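Local coordinates for uronate isomerase (Bacillus halodurans C-125, PDB 3HK9), which probably catalyses the metal-assisted isomerisation of uronic acids such as D-glucuronate to their keto forms, at residues H28-N33 against M142-F147; A167-D172 against E213-V218; V22-T27 against Q352-R357. All coordinates share one frame; numbering follows the deposited sequence.

In the fold
The three contacts line the binding site end of an amidohydrolase-type barrel. Their centres are about 10 Å (contacts 1 and 2), 13 Å (1 and 3) and 16 Å (2 and 3) apart. Contact 3 joins strand 22-24, near the start of the chain, to the loop between helices 331-345 and 361-386, enclosing contact 1 and then contact 2. Strand 22-24 opens segment 22-27 and runs on into 28-33, while strand 137-141, its parallel neighbour, leads into 142-147; contact 2 continues through strand 169-170 beside strand 220-224. Backbone hydrogen bonds tie Asn144 to Ala168 and His28 to Ala356. Contacts 1 and 3 supply zinc ligands, and contact 2 meets the sugar carboxylate.

Contact 1: residues H28-N33 against M142-F147; sequences HLFSPN and MTNDPF. With ZN (zinc ion), chain P; REL (D-glucuronic acid), chain M.
Met142 carries the close-packed part of this contact: its CG lies 3.1 Å from Leu29 O, and its SD rests 3.7 Å from Phe30 CA. With CG opposite the carbonyl carbon (chi1 -48°) and chi2 extended, SD comes to lie beside Phe30 CA and Ser31 N. The same sulfur makes an oblique Met-aromatic contact with the Phe30 ring, 5.3 Å from SD to the centroid. Farther along the same rim the fit is looser: Asn144 ND2 sits at the edge, 4.1 Å from Phe30 CE1, while Asn144 OD1 bonds to Ala168 N. One water lies 3.2 Å above a face of the Phe30 ring, toward the rim. It donates to Leu29 O, accepts from Thr143 N (2.8 Å from water O) and bridges the segments, which no direct hydrogen bond joins. His28 and Thr143 lie alongside each other, with CE1 3.7 Å from OG1; that hydroxyl is bonded to Thr27. The far end of the imidazole puts NE2 on the zinc, with glucuronate O6B near the ring plane at its edge. Apolar packing and one bridging water thus flank a metal ligand, and the zinc it binds would be expected to polarise the sugar carboxylate.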
loop_
_atom_site.group_PDB
_atom_site.type_symbol
_atom_site.label_atom_id
_atom_site.label_comp_id
_atom_site.label_asym_id
_atom_site.label_seq_id
_atom_site.Cartn_x
_atom_site.Cartn_y
_atom_site.Cartn_z
ATOM N N HIS A 28 -50.425 -37.789 8.913
ATOM C CA HIS A 28 -51.191 -38.404 7.841
ATOM C C HIS A 28 -50.668 -39.826 7.688
ATOM O O HIS A 28 -50.563 -40.359 6.583
ATOM C CB HIS A 28 -51.028 -37.607 6.553
ATOM C CG HIS A 28 -51.670 -36.260 6.615
ATOM N ND1 HIS A 28 -53.028 -36.079 6.470
ATOM C CD2 HIS A 28 -51.153 -35.039 6.890
ATOM C CE1 HIS A 28 -53.320 -34.804 6.655
ATOM N NE2 HIS A 28 -52.201 -34.151 6.912
ATOM N N LEU A 29 -50.326 -40.419 8.828
ATOM C CA LEU A 29 -49.831 -41.786 8.870
ATOM C C LEU A 29 -50.978 -42.674 9.346
ATOM O O LEU A 29 -51.947 -42.191 9.932
ATOM C CB LEU A 29 -48.644 -41.891 9.837
ATOM C CG LEU A 29 -47.478 -40.935 9.568
ATOM C CD1 LEU A 29 -46.411 -41.097 10.646
ATOM C CD2 LEU A 29 -46.899 -41.210 8.185
ATOM N N PHE A 30 -50.865 -43.971 9.097
ATOM C CA PHE A 30 -51.904 -44.915 9.497
ATOM C C PHE A 30 -51.252 -46.130 10.141
ATOM O O PHE A 30 -50.144 -46.510 9.760
ATOM C CB PHE A 30 -52.694 -45.371 8.266
ATOM C CG PHE A 30 -53.362 -44.251 7.520
ATOM C CD1 PHE A 30 -54.639 -43.827 7.874
ATOM C CD2 PHE A 30 -52.706 -43.607 6.475
ATOM C CE1 PHE A 30 -55.260 -42.775 7.197
ATOM C CE2 PHE A 30 -53.316 -42.547 5.786
ATOM C CZ PHE A 30 -54.595 -42.133 6.150
ATOM N N SER A 31 -51.926 -46.728 11.121
ATOM C CA SER A 31 -51.399 -47.925 11.767
ATOM C C SER A 31 -51.084 -48.859 10.599
ATOM O O SER A 31 -51.871 -48.965 9.657
ATOM C CB SER A 31 -52.456 -48.555 12.670
ATOM O OG SER A 31 -51.904 -49.621 13.422
ATOM N N PRO A 32 -49.929 -49.541 10.641
ATOM C CA PRO A 32 -49.531 -50.453 9.562
ATOM C C PRO A 32 -50.568 -51.484 9.106
ATOM O O PRO A 32 -50.622 -51.823 7.926
ATOM C CB PRO A 32 -48.252 -51.095 10.110
ATOM C CG PRO A 32 -48.460 -51.043 11.595
ATOM C CD PRO A 32 -49.019 -49.665 11.792
ATOM N N ASN A 33 -51.396 -51.967 10.025
ATOM C CA ASN A 33 -52.403 -52.966 9.673
ATOM C C ASN A 33 -53.493 -52.435 8.730
ATOM O O ASN A 33 -54.362 -53.192 8.291
ATOM C CB ASN A 33 -53.035 -53.544 10.946
ATOM C CG ASN A 33 -53.928 -52.552 11.659
ATOM O OD1 ASN A 33 -53.615 -51.363 11.748
ATOM N ND2 ASN A 33 -55.043 -53.038 12.186
ATOM N N MET A 142 -53.636 -39.976 13.752
ATOM C CA MET A 142 -53.880 -40.021 12.316
ATOM C C MET A 142 -54.943 -39.003 11.941
ATOM O O MET A 142 -55.505 -38.319 12.796
ATOM C CB MET A 142 -54.408 -41.405 11.903
ATOM C CG MET A 142 -53.647 -42.610 12.439
ATOM S SD MET A 142 -54.497 -44.196 12.041
ATOM C CE MET A 142 -55.730 -44.236 13.361
ATOM N N THR A 143 -55.207 -38.915 10.642
ATOM C CA THR A 143 -56.251 -38.054 10.112
ATOM C C THR A 143 -57.142 -39.066 9.401
ATOM O O THR A 143 -56.790 -39.567 8.326
ATOM C CB THR A 143 -55.718 -37.042 9.082
ATOM O OG1 THR A 143 -54.840 -36.111 9.724
ATOM C CG2 THR A 143 -56.877 -36.278 8.450
ATOM N N ASN A 144 -58.278 -39.386 10.007
ATOM C CA ASN A 144 -59.184 -40.374 9.429
ATOM C C ASN A 144 -60.426 -39.761 8.806
ATOM O O ASN A 144 -61.334 -39.316 9.501
ATOM C CB ASN A 144 -59.574 -41.399 10.493
ATOM C CG ASN A 144 -58.364 -42.005 11.165
ATOM O OD1 ASN A 144 -58.003 -41.628 12.279
ATOM N ND2 ASN A 144 -57.709 -42.935 10.476
ATOM N N ASP A 145 -60.442 -39.754 7.480
ATOM C CA ASP A 145 -61.537 -39.189 6.704
ATOM C C ASP A 145 -62.539 -40.252 6.235
ATOM O O ASP A 145 -62.264 -41.009 5.304
ATOM C CB ASP A 145 -60.944 -38.441 5.506
ATOM C CG ASP A 145 -61.997 -37.866 4.593
ATOM O OD1 ASP A 145 -63.146 -37.693 5.045
ATOM O OD2 ASP A 145 -61.661 -37.574 3.423
ATOM N N PRO A 146 -63.715 -40.320 6.882
ATOM C CA PRO A 146 -64.761 -41.288 6.533
ATOM C C PRO A 146 -65.377 -41.044 5.150
ATOM O O PRO A 146 -66.102 -41.885 4.619
ATOM C CB PRO A 146 -65.778 -41.109 7.656
ATOM C CG PRO A 146 -65.658 -39.642 7.964
ATOM C CD PRO A 146 -64.160 -39.451 7.988
ATOM N N PHE A 147 -65.089 -39.885 4.572
ATOM C CA PHE A 147 -65.618 -39.549 3.263
ATOM C C PHE A 147 -64.757 -40.116 2.135
ATOM O O PHE A 147 -65.159 -40.100 0.972
ATOM C CB PHE A 147 -65.782 -38.031 3.152
ATOM C CG PHE A 147 -66.835 -37.486 4.075
ATOM C CD1 PHE A 147 -68.183 -37.667 3.788
ATOM C CD2 PHE A 147 -66.482 -36.873 5.273
ATOM C CE1 PHE A 147 -69.168 -37.250 4.681
ATOM C CE2 PHE A 147 -67.461 -36.451 6.177
ATOM C CZ PHE A 147 -68.807 -36.643 5.880
HETATM ZN ZN ZN P . -52.057 -32.252 7.911
HETATM O O6A REL M . -55.258 -30.194 6.166
HETATM C C6 REL M . -54.236 -30.847 6.527
HETATM O O6B REL M . -54.227 -31.770 7.361
HETATM C C5 REL M . -52.912 -30.438 5.876
HETATM O O5 REL M . -51.864 -30.639 6.833
HETATM C C4 REL M . -52.584 -31.258 4.592
HETATM O O4 REL M . -53.648 -30.997 3.654
HETATM C C3 REL M . -51.227 -30.903 3.918
HETATM O O3 REL M . -51.111 -31.498 2.608
HETATM C C2 REL M . -50.037 -31.346 4.801
HETATM O O2 REL M . -49.431 -32.538 4.323
HETATM C C1 REL M . -48.992 -30.227 4.901
HETATM O O1 REL M . -48.283 -30.098 5.904
HETATM O O HOH W 1 -53.734 -40.331 8.679
#

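Contact 2: residues A167-D172 against E213-V218; sequences AALRLD and ERMDPV. With REL (D-glucuronic acid), chain M.
Met215 sets CG opposite its carbonyl carbon (chi1 -62°) and then runs straight out, while Leu169 sends CG away from its own backbone N (chi1 175°). The two side chains cross at about a right angle, with Leu169 CD1 4.0 Å from Met215 SD. Beside them Ala167 CB packs on Met215 CB at 3.8 Å, and Pro217 CB sits 3.6 Å from Leu169 N. One hydrogen bond joins the backbones: Val218 N donates to Ala167 O over 2.8 Å (155° at the hydrogen). The same oxygen receives a CA-H...O contact from Pro217, 2.9 Å from Pro217 CA to Ala167 O. This pairing directly precedes the parallel bonding of Leu169 to Tyr219 and Ala221, so the contact joins the exit of helix 198-215 to the start of neighbouring strands. Further along, Arg170 grips Asp172 side-on in a salt bridge through NE and NH2, and Asp172 OD2 is also hydrogen-bonded to Ser223 OG. The guanidinium is thereby fixed with NH2 2.7 Å from glucuronate O6A and NH1 3.0 Å from O6B. The geometry is consistent with an arginine held in place by Asp172 to pair with the carboxylate of the bound glucuronic acid.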
loop_
_atom_site.group_PDB
_atom_site.type_symbol
_atom_site.label_atom_id
_atom_site.label_comp_id
_atom_site.label_asym_id
_atom_site.label_seq_id
_atom_site.Cartn_x
_atom_site.Cartn_y
_atom_site.Cartn_z
ATOM N N ALA A 167 -57.058 -42.310 16.455
ATOM C CA ALA A 167 -57.908 -41.728 15.426
ATOM C C ALA A 167 -58.333 -40.289 15.661
ATOM O O ALA A 167 -58.471 -39.827 16.801
ATOM C CB ALA A 167 -59.154 -42.592 15.237
ATOM N N ALA A 168 -58.543 -39.593 14.550
ATOM C CA ALA A 168 -59.001 -38.212 14.555
ATOM C C ALA A 168 -60.022 -38.134 13.422
ATOM O O ALA A 168 -59.692 -38.385 12.257
ATOM C CB ALA A 168 -57.840 -37.259 14.299
ATOM N N LEU A 169 -61.259 -37.791 13.769
ATOM C CA LEU A 169 -62.339 -37.701 12.789
ATOM C C LEU A 169 -62.319 -36.416 11.963
ATOM O O LEU A 169 -62.827 -35.376 12.389
ATOM C CB LEU A 169 -63.690 -37.860 13.499
ATOM C CG LEU A 169 -64.958 -37.683 12.660
ATOM C CD1 LEU A 169 -64.909 -38.579 11.430
ATOM C CD2 LEU A 169 -66.168 -38.004 13.518
ATOM N N ARG A 170 -61.735 -36.510 10.772
ATOM C CA ARG A 170 -61.620 -35.383 9.851
ATOM C C ARG A 170 -62.964 -35.169 9.134
ATOM O O ARG A 170 -63.528 -36.108 8.570
ATOM C CB ARG A 170 -60.493 -35.680 8.858
ATOM C CG ARG A 170 -60.033 -34.493 8.042
ATOM C CD ARG A 170 -59.648 -33.292 8.916
ATOM N NE ARG A 170 -59.253 -32.187 8.054
ATOM C CZ ARG A 170 -58.012 -31.954 7.643
ATOM N NH1 ARG A 170 -57.012 -32.737 8.032
ATOM N NH2 ARG A 170 -57.779 -30.966 6.789
ATOM N N LEU A 171 -63.468 -33.933 9.142
ATOM C CA LEU A 171 -64.778 -33.639 8.548
ATOM C C LEU A 171 -64.880 -32.573 7.447
ATOM O O LEU A 171 -65.967 -32.032 7.217
ATOM C CB LEU A 171 -65.748 -33.270 9.679
ATOM C CG LEU A 171 -65.861 -34.283 10.830
ATOM C CD1 LEU A 171 -66.557 -33.668 12.041
ATOM C CD2 LEU A 171 -66.611 -35.501 10.341
ATOM N N ASP A 172 -63.783 -32.281 6.754
ATOM C CA ASP A 172 -63.798 -31.257 5.700
ATOM C C ASP A 172 -64.978 -31.336 4.718
ATOM O O ASP A 172 -65.617 -30.318 4.425
ATOM C CB ASP A 172 -62.467 -31.275 4.925
ATOM C CG ASP A 172 -61.276 -30.862 5.795
ATOM O OD1 ASP A 172 -61.379 -30.982 7.031
ATOM O OD2 ASP A 172 -60.237 -30.429 5.252
ATOM N N GLU A 213 -68.160 -43.279 17.765
ATOM C CA GLU A 213 -68.208 -44.593 18.394
ATOM C C GLU A 213 -67.303 -45.593 17.682
ATOM O O GLU A 213 -66.646 -46.408 18.326
ATOM C CB GLU A 213 -69.647 -45.111 18.411
ATOM C CG GLU A 213 -70.583 -44.254 19.245
ATOM C CD GLU A 213 -72.020 -44.738 19.210
ATOM O OE1 GLU A 213 -72.845 -44.191 19.974
ATOM O OE2 GLU A 213 -72.326 -45.661 18.419
ATOM N N ARG A 214 -67.254 -45.524 16.357
ATOM C CA ARG A 214 -66.430 -46.449 15.591
ATOM C C ARG A 214 -64.927 -46.144 15.620
ATOM O O ARG A 214 -64.108 -47.063 15.635
ATOM C CB ARG A 214 -66.919 -46.508 14.139
ATOM C CG ARG A 214 -66.146 -47.494 13.276
ATOM C CD ARG A 214 -66.740 -47.623 11.881
ATOM N NE ARG A 214 -68.143 -48.032 11.914
ATOM C CZ ARG A 214 -69.175 -47.196 11.820
ATOM N NH1 ARG A 214 -68.973 -45.891 11.680
ATOM N NH2 ARG A 214 -70.413 -47.667 11.869
ATOM N N MET A 215 -64.560 -44.864 15.632
ATOM C CA MET A 215 -63.149 -44.486 15.650
ATOM C C MET A 215 -62.587 -44.186 17.037
ATOM O O MET A 215 -61.390 -44.369 17.279
ATOM C CB MET A 215 -62.913 -43.245 14.778
ATOM C CG MET A 215 -63.235 -43.404 13.309
ATOM S SD MET A 215 -62.915 -41.869 12.399
ATOM C CE MET A 215 -62.870 -42.472 10.731
ATOM N N ASP A 216 -63.450 -43.732 17.942
ATOM C CA ASP A 216 -63.022 -43.336 19.280
ATOM C C ASP A 216 -61.867 -42.350 19.059
ATOM O O ASP A 216 -60.752 -42.543 19.549
ATOM C CB ASP A 216 -62.538 -44.542 20.086
ATOM C CG ASP A 216 -62.116 -44.164 21.495
ATOM O OD1 ASP A 216 -62.809 -43.333 22.123
ATOM O OD2 ASP A 216 -61.098 -44.704 21.981
ATOM N N PRO A 217 -62.132 -41.273 18.304
ATOM C CA PRO A 217 -61.135 -40.246 17.992
ATOM C C PRO A 217 -60.750 -39.366 19.173
ATOM O O PRO A 217 -61.555 -39.148 20.077
ATOM C CB PRO A 217 -61.818 -39.449 16.895
ATOM C CG PRO A 217 -63.242 -39.441 17.376
ATOM C CD PRO A 217 -63.456 -40.885 17.781
ATOM N N VAL A 218 -59.520 -38.860 19.153
ATOM C CA VAL A 218 -59.042 -37.972 20.206
ATOM C C VAL A 218 -59.630 -36.580 19.983
ATOM O O VAL A 218 -59.652 -35.739 20.886
ATOM C CB VAL A 218 -57.497 -37.911 20.226
ATOM C CG1 VAL A 218 -56.948 -39.192 20.834
ATOM C CG2 VAL A 218 -56.953 -37.754 18.815
HETATM O O6A REL M . -55.258 -30.194 6.166
HETATM C C6 REL M . -54.236 -30.847 6.527
HETATM O O6B REL M . -54.227 -31.770 7.361
HETATM C C5 REL M . -52.912 -30.438 5.876
HETATM O O5 REL M . -51.864 -30.639 6.833
HETATM C C4 REL M . -52.584 -31.258 4.592
HETATM O O4 REL M . -53.648 -30.997 3.654
HETATM C C3 REL M . -51.227 -30.903 3.918
HETATM O O3 REL M . -51.111 -31.498 2.608
HETATM C C2 REL M . -50.037 -31.346 4.801
HETATM O O2 REL M . -49.431 -32.538 4.323
HETATM C C1 REL M . -48.992 -30.227 4.901
HETATM O O1 REL M . -48.283 -30.098 5.904
#

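Contact 3: residues V22-T27 against Q352-R357; sequences VTDMHT and QHSDAR. With ZN (zinc ion), chain P; REL (D-glucuronic acid), chain M.
Ser354 N donates to Asp24 OD1 over 2.8 Å in an almost straight bond (175° at the hydrogen), reaching the syn side of the carboxylate. The other oxygen, Asp24 OD2, is bonded to Trp366 NE1; its separation from Ser354 OG is implausibly short and its modelled place is doubtful. Ser354 OG also accepts from Ala356 N, 3.0 Å away, an ST turn spanning Ser354 to Ala356. Between the two residues of this turn, Asp355 N bonds to His26 O (2.9 Å), in the carbonyl plane. These backbone links lie next to the metal site. His26 NE2 and Asp355 OD1 each bind the zinc at 2.2 Å, and His28 NE2 is another protein ligand. His353 has CG wedged between its backbone N and carbonyl carbon (chi1 68°), which places its ring alongside that of His26. The two rings lie obliquely, planes at 59°, with CD2 of His26 3.5 Å from CD2 of His353. From there His353 NE2 reaches Asp355 OD2 in a weak bond of 3.4 Å, a second-shell link consistent with steadying the metal-bound carboxylate. Glucuronate completes the site: its O5 and O6B bind the zinc, and Arg357 NH2 donates to O3 over 2.9 Å. Around this core, strand 137-141 packs on Val22, Thr23 and Thr27, helix 393-412 meets Thr23 and Met25 through Phe408, and helix 361-386 covers Asp24 and Ser354 with Leu362.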
loop_
_atom_site.group_PDB
_atom_site.type_symbol
_atom_site.label_atom_id
_atom_site.label_comp_id
_atom_site.label_asym_id
_atom_site.label_seq_id
_atom_site.Cartn_x
_atom_site.Cartn_y
_atom_site.Cartn_z
ATOM N N VAL A 22 -42.375 -38.724 22.266
ATOM C CA VAL A 22 -43.287 -37.800 21.616
ATOM C C VAL A 22 -44.674 -38.327 21.267
ATOM O O VAL A 22 -44.834 -39.463 20.812
ATOM C CB VAL A 22 -42.669 -37.271 20.294
ATOM C CG1 VAL A 22 -43.630 -36.302 19.611
ATOM C CG2 VAL A 22 -41.330 -36.597 20.569
ATOM N N THR A 23 -45.676 -37.484 21.498
ATOM C CA THR A 23 -47.039 -37.796 21.100
ATOM C C THR A 23 -47.215 -36.829 19.926
ATOM O O THR A 23 -47.220 -35.611 20.116
ATOM C CB THR A 23 -48.091 -37.473 22.187
ATOM O OG1 THR A 23 -48.086 -38.500 23.187
ATOM C CG2 THR A 23 -49.481 -37.424 21.573
ATOM N N ASP A 24 -47.302 -37.375 18.715
ATOM C CA ASP A 24 -47.467 -36.577 17.499
ATOM C C ASP A 24 -48.974 -36.429 17.277
ATOM O O ASP A 24 -49.599 -37.306 16.670
ATOM C CB ASP A 24 -46.831 -37.320 16.326
ATOM C CG ASP A 24 -46.482 -36.411 15.183
ATOM O OD1 ASP A 24 -47.162 -35.378 15.019
ATOM O OD2 ASP A 24 -45.532 -36.737 14.445
ATOM N N MET A 25 -49.556 -35.326 17.746
ATOM C CA MET A 25 -51.001 -35.153 17.652
ATOM C C MET A 25 -51.671 -34.826 16.312
ATOM O O MET A 25 -52.873 -34.579 16.275
ATOM C CB MET A 25 -51.485 -34.194 18.754
ATOM C CG MET A 25 -50.742 -32.883 18.876
ATOM S SD MET A 25 -51.234 -31.709 17.629
ATOM C CE MET A 25 -52.917 -31.333 18.146
ATOM N N HIS A 26 -50.903 -34.821 15.225
ATOM C CA HIS A 26 -51.451 -34.625 13.879
ATOM C C HIS A 26 -50.472 -35.117 12.827
ATOM O O HIS A 26 -49.389 -34.556 12.650
ATOM C CB HIS A 26 -51.820 -33.170 13.551
ATOM C CG HIS A 26 -52.316 -32.995 12.139
ATOM N ND1 HIS A 26 -53.367 -33.726 11.624
ATOM C CD2 HIS A 26 -51.871 -32.217 11.122
ATOM C CE1 HIS A 26 -53.546 -33.408 10.353
ATOM N NE2 HIS A 26 -52.651 -32.495 10.022
ATOM N N THR A 27 -50.873 -36.176 12.131
ATOM C CA THR A 27 -50.062 -36.782 11.081
ATOM C C THR A 27 -51.004 -37.352 10.025
ATOM O O THR A 27 -52.223 -37.398 10.217
ATOM C CB THR A 27 -49.240 -37.968 11.609
ATOM O OG1 THR A 27 -50.110 -39.094 11.798
ATOM C CG2 THR A 27 -48.581 -37.622 12.947
ATOM N N GLN A 352 -45.388 -28.418 18.683
ATOM C CA GLN A 352 -45.264 -29.003 17.356
ATOM C C GLN A 352 -45.973 -30.336 17.089
ATOM O O GLN A 352 -46.410 -31.035 18.012
ATOM C CB GLN A 352 -43.763 -29.153 17.059
ATOM C CG GLN A 352 -43.382 -29.632 15.657
ATOM C CD GLN A 352 -43.726 -28.629 14.573
ATOM O OE1 GLN A 352 -44.888 -28.263 14.396
ATOM N NE2 GLN A 352 -42.712 -28.179 13.838
ATOM N N HIS A 353 -46.111 -30.640 15.797
ATOM C CA HIS A 353 -46.672 -31.896 15.304
ATOM C C HIS A 353 -45.897 -32.128 14.013
ATOM O O HIS A 353 -45.354 -31.181 13.447
ATOM C CB HIS A 353 -48.194 -31.821 15.057
ATOM C CG HIS A 353 -48.603 -30.940 13.916
ATOM N ND1 HIS A 353 -48.858 -29.593 14.067
ATOM C CD2 HIS A 353 -48.835 -31.224 12.612
ATOM C CE1 HIS A 353 -49.230 -29.086 12.906
ATOM N NE2 HIS A 353 -49.225 -30.055 12.006
ATOM N N SER A 354 -45.807 -33.372 13.553
ATOM C CA SER A 354 -45.035 -33.648 12.343
ATOM C C SER A 354 -45.806 -33.465 11.050
ATOM O O SER A 354 -45.248 -32.999 10.063
ATOM C CB SER A 354 -44.488 -35.072 12.370
ATOM O OG SER A 354 -45.532 -36.014 12.181
ATOM N N ASP A 355 -47.079 -33.849 11.055
ATOM C CA ASP A 355 -47.909 -33.755 9.857
ATOM C C ASP A 355 -47.325 -34.756 8.854
ATOM O O ASP A 355 -47.454 -34.588 7.644
ATOM C CB ASP A 355 -47.831 -32.342 9.265
ATOM C CG ASP A 355 -49.140 -31.885 8.647
ATOM O OD1 ASP A 355 -49.920 -32.738 8.173
ATOM O OD2 ASP A 355 -49.384 -30.661 8.630
ATOM N N ALA A 356 -46.668 -35.793 9.361
ATOM C CA ALA A 356 -46.041 -36.775 8.483
ATOM C C ALA A 356 -47.011 -37.432 7.506
ATOM O O ALA A 356 -48.113 -37.840 7.877
ATOM C CB ALA A 356 -45.328 -37.845 9.311
ATOM N N ARG A 357 -46.588 -37.506 6.248
ATOM C CA ARG A 357 -47.368 -38.139 5.191
ATOM C C ARG A 357 -46.626 -39.421 4.828
ATOM O O ARG A 357 -47.204 -40.364 4.294
ATOM C CB ARG A 357 -47.470 -37.226 3.966
ATOM C CG ARG A 357 -48.586 -36.189 4.048
ATOM C CD ARG A 357 -48.638 -35.338 2.796
ATOM N NE ARG A 357 -49.854 -34.529 2.718
ATOM C CZ ARG A 357 -51.061 -35.016 2.448
ATOM N NH1 ARG A 357 -51.223 -36.313 2.226
ATOM N NH2 ARG A 357 -52.111 -34.207 2.397
HETATM ZN ZN ZN P . -52.057 -32.252 7.911
HETATM O O6A REL M . -55.258 -30.194 6.166
HETATM C C6 REL M . -54.236 -30.847 6.527
HETATM O O6B REL M . -54.227 -31.770 7.361
HETATM C C5 REL M . -52.912 -30.438 5.876
HETATM O O5 REL M . -51.864 -30.639 6.833
HETATM C C4 REL M . -52.584 -31.258 4.592
HETATM O O4 REL M . -53.648 -30.997 3.654
HETATM C C3 REL M . -51.227 -30.903 3.918
HETATM O O3 REL M . -51.111 -31.498 2.608
HETATM C C2 REL M . -50.037 -31.346 4.801
HETATM O O2 REL M . -49.431 -32.538 4.323
HETATM C C1 REL M . -48.992 -30.227 4.901
HETATM O O1 REL M . -48.283 -30.098 5.904
HETATM O O HOH W 2 -47.728 -33.139 18.830
#